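Local coordinates for apical membrane antigen 1-like protein, soluble form (Toxoplasma gondii, PDB 3ZLE), which may play a role in host-cell invasion by the parasite, at residues Gly54-Met59 with Glu188-Lys193. Numbering follows the deposited sequence.
Sequences GKAIQM and EPVKEK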
# COMPACT_ATOMS: atom_id res chain seq x y z
N GLY A 54 3.28 3.40 5.10
CA GLY A 54 3.02 4.82 5.12
C GLY A 54 1.57 5.22 4.90
O GLY A 54 1.25 6.41 4.94
N LYS A 55 0.66 4.24 4.78
CA LYS A 55 -0.75 4.55 4.68
C LYS A 55 -1.35 5.05 5.95
O LYS A 55 -1.32 4.36 6.98
CB LYS A 55 -1.56 3.39 4.13
CG LYS A 55 -3.07 3.49 4.35
CD LYS A 55 -3.85 2.73 3.25
CE LYS A 55 -5.29 2.52 3.69
NZ LYS A 55 -6.17 1.82 2.69
N ALA A 56 -1.95 6.25 5.88
CA ALA A 56 -2.68 6.81 7.00
C ALA A 56 -4.08 7.22 6.50
O ALA A 56 -4.28 7.45 5.31
CB ALA A 56 -1.92 8.03 7.57
N ILE A 57 -5.04 7.27 7.40
CA ILE A 57 -6.33 7.85 7.09
C ILE A 57 -6.31 9.29 7.58
O ILE A 57 -6.38 9.53 8.75
CB ILE A 57 -7.45 7.16 7.83
CG1 ILE A 57 -7.49 5.65 7.54
CG2 ILE A 57 -8.77 7.89 7.62
CD1 ILE A 57 -7.55 5.28 6.08
N GLN A 58 -6.26 10.23 6.66
CA GLN A 58 -6.43 11.65 6.95
C GLN A 58 -7.87 11.99 7.38
O GLN A 58 -8.82 11.77 6.62
CB GLN A 58 -6.06 12.43 5.69
CG GLN A 58 -6.39 13.90 5.73
CD GLN A 58 -5.27 14.71 6.37
OE1 GLN A 58 -5.40 15.18 7.51
NE2 GLN A 58 -4.10 14.67 5.74
N MET A 59 -8.03 12.57 8.55
CA MET A 59 -9.35 12.98 9.03
C MET A 59 -9.58 14.48 8.91
O MET A 59 -8.65 15.23 8.67
CB MET A 59 -9.53 12.51 10.46
CG MET A 59 -9.40 11.01 10.57
SD MET A 59 -10.31 10.35 11.97
CE MET A 59 -9.50 11.22 13.29
N GLU A 188 -10.00 10.36 4.20
CA GLU A 188 -9.47 9.66 3.04
C GLU A 188 -8.05 9.15 3.29
O GLU A 188 -7.34 9.63 4.17
CB GLU A 188 -9.57 10.55 1.76
CG GLU A 188 -8.68 11.81 1.73
CD GLU A 188 -9.18 12.97 2.62
OE1 GLU A 188 -10.40 13.07 2.89
OE2 GLU A 188 -8.35 13.85 2.99
N PRO A 189 -7.67 8.08 2.58
CA PRO A 189 -6.35 7.54 2.83
C PRO A 189 -5.29 8.45 2.24
O PRO A 189 -5.55 9.13 1.28
CB PRO A 189 -6.37 6.20 2.07
CG PRO A 189 -7.81 5.89 1.81
CD PRO A 189 -8.49 7.24 1.70
N VAL A 190 -4.10 8.48 2.85
CA VAL A 190 -2.97 9.26 2.34
C VAL A 190 -1.66 8.58 2.74
O VAL A 190 -1.61 7.93 3.79
CB VAL A 190 -3.05 10.70 2.87
CG1 VAL A 190 -2.50 10.80 4.31
CG2 VAL A 190 -2.32 11.65 1.92
N LYS A 191 -0.66 8.57 1.85
CA LYS A 191 0.74 8.34 2.29
C LYS A 191 1.32 9.51 3.09
O LYS A 191 1.40 10.64 2.59
CB LYS A 191 1.66 8.05 1.12
CG LYS A 191 1.53 6.68 0.48
CD LYS A 191 1.56 5.55 1.48
CE LYS A 191 1.49 4.16 0.85
NZ LYS A 191 2.54 3.79 -0.13
N GLU A 192 1.86 9.19 4.27
CA GLU A 192 2.56 10.13 5.11
C GLU A 192 3.98 9.68 5.40
O GLU A 192 4.30 8.52 5.35
CB GLU A 192 1.78 10.41 6.41
CG GLU A 192 1.76 9.26 7.38
CD GLU A 192 1.33 9.66 8.79
OE1 GLU A 192 0.44 10.54 8.94
OE2 GLU A 192 1.84 9.05 9.75
N LYS A 193 4.87 10.66 5.46
CA LYS A 193 6.22 10.41 5.87
C LYS A 193 6.55 11.43 6.92
O LYS A 193 6.72 12.61 6.61
CB LYS A 193 7.18 10.53 4.71
CG LYS A 193 8.61 10.16 5.06
CD LYS A 193 9.48 10.26 3.82
CE LYS A 193 10.87 9.67 4.06
NZ LYS A 193 11.63 9.73 2.77
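Ala56 and Val190 form an antiparallel hydrogen-bonded pair: Ala56 N reaches Val190 O at 2.7 Å with an N-H...O angle of 167°, and Val190 N returns a bond to Ala56 O. Gln58 and Glu188 likewise exchange two bonds, Gln58 N to Glu188 O and Glu188 N to Gln58 O, the first being the more bent at 133°. Past the strand end, Glu192 N donates to Gly54 O at 2.9 Å. The non-hydrogen-bonded pairs, Lys55 with Lys191 and Ile57 with Pro189, alternate with these; Pro189, lacking an N-H, occupies a position where none is needed, and its CA sits 3.2 Å from Ala56 O in a CA-H...O contact.

Side chains sort by face. With Ala56, Glu192 brings OE1 to 3.7 Å from CB, while Gln58 and Glu188 run side by side, OE2 lying 3.4 Å from Gln58 CG. Glu188 has CG between its backbone N and carbonyl carbon (chi1 67°), and its bend at chi2 brings the carboxylate alongside the aliphatic part of Gln58. On the other face Ile57 CD1 lies 4.3 Å from Pro189 CB, the Lys55 chain passes alongside the same ring, and Lys191, bent at chi2, lays CD 3.4 Å from Gly54 C.

Further out, Lys55 NZ hydrogen-bonds Gln165 OE1 and Phe33 O, Lys191 NZ Ala338 O and Gly340 O; Phe261 of helix 253-262 packs on Lys55, Pro189 and Lys191. Glu188 OE2 is hydrogen-bonded with His60 NE2, and Glu192 OE2 forms a salt bridge with Arg197 NE. In this buried ribbon of the AMA1 family region, backbone bonds join the strands, while side-chain charges find polar partners outside them.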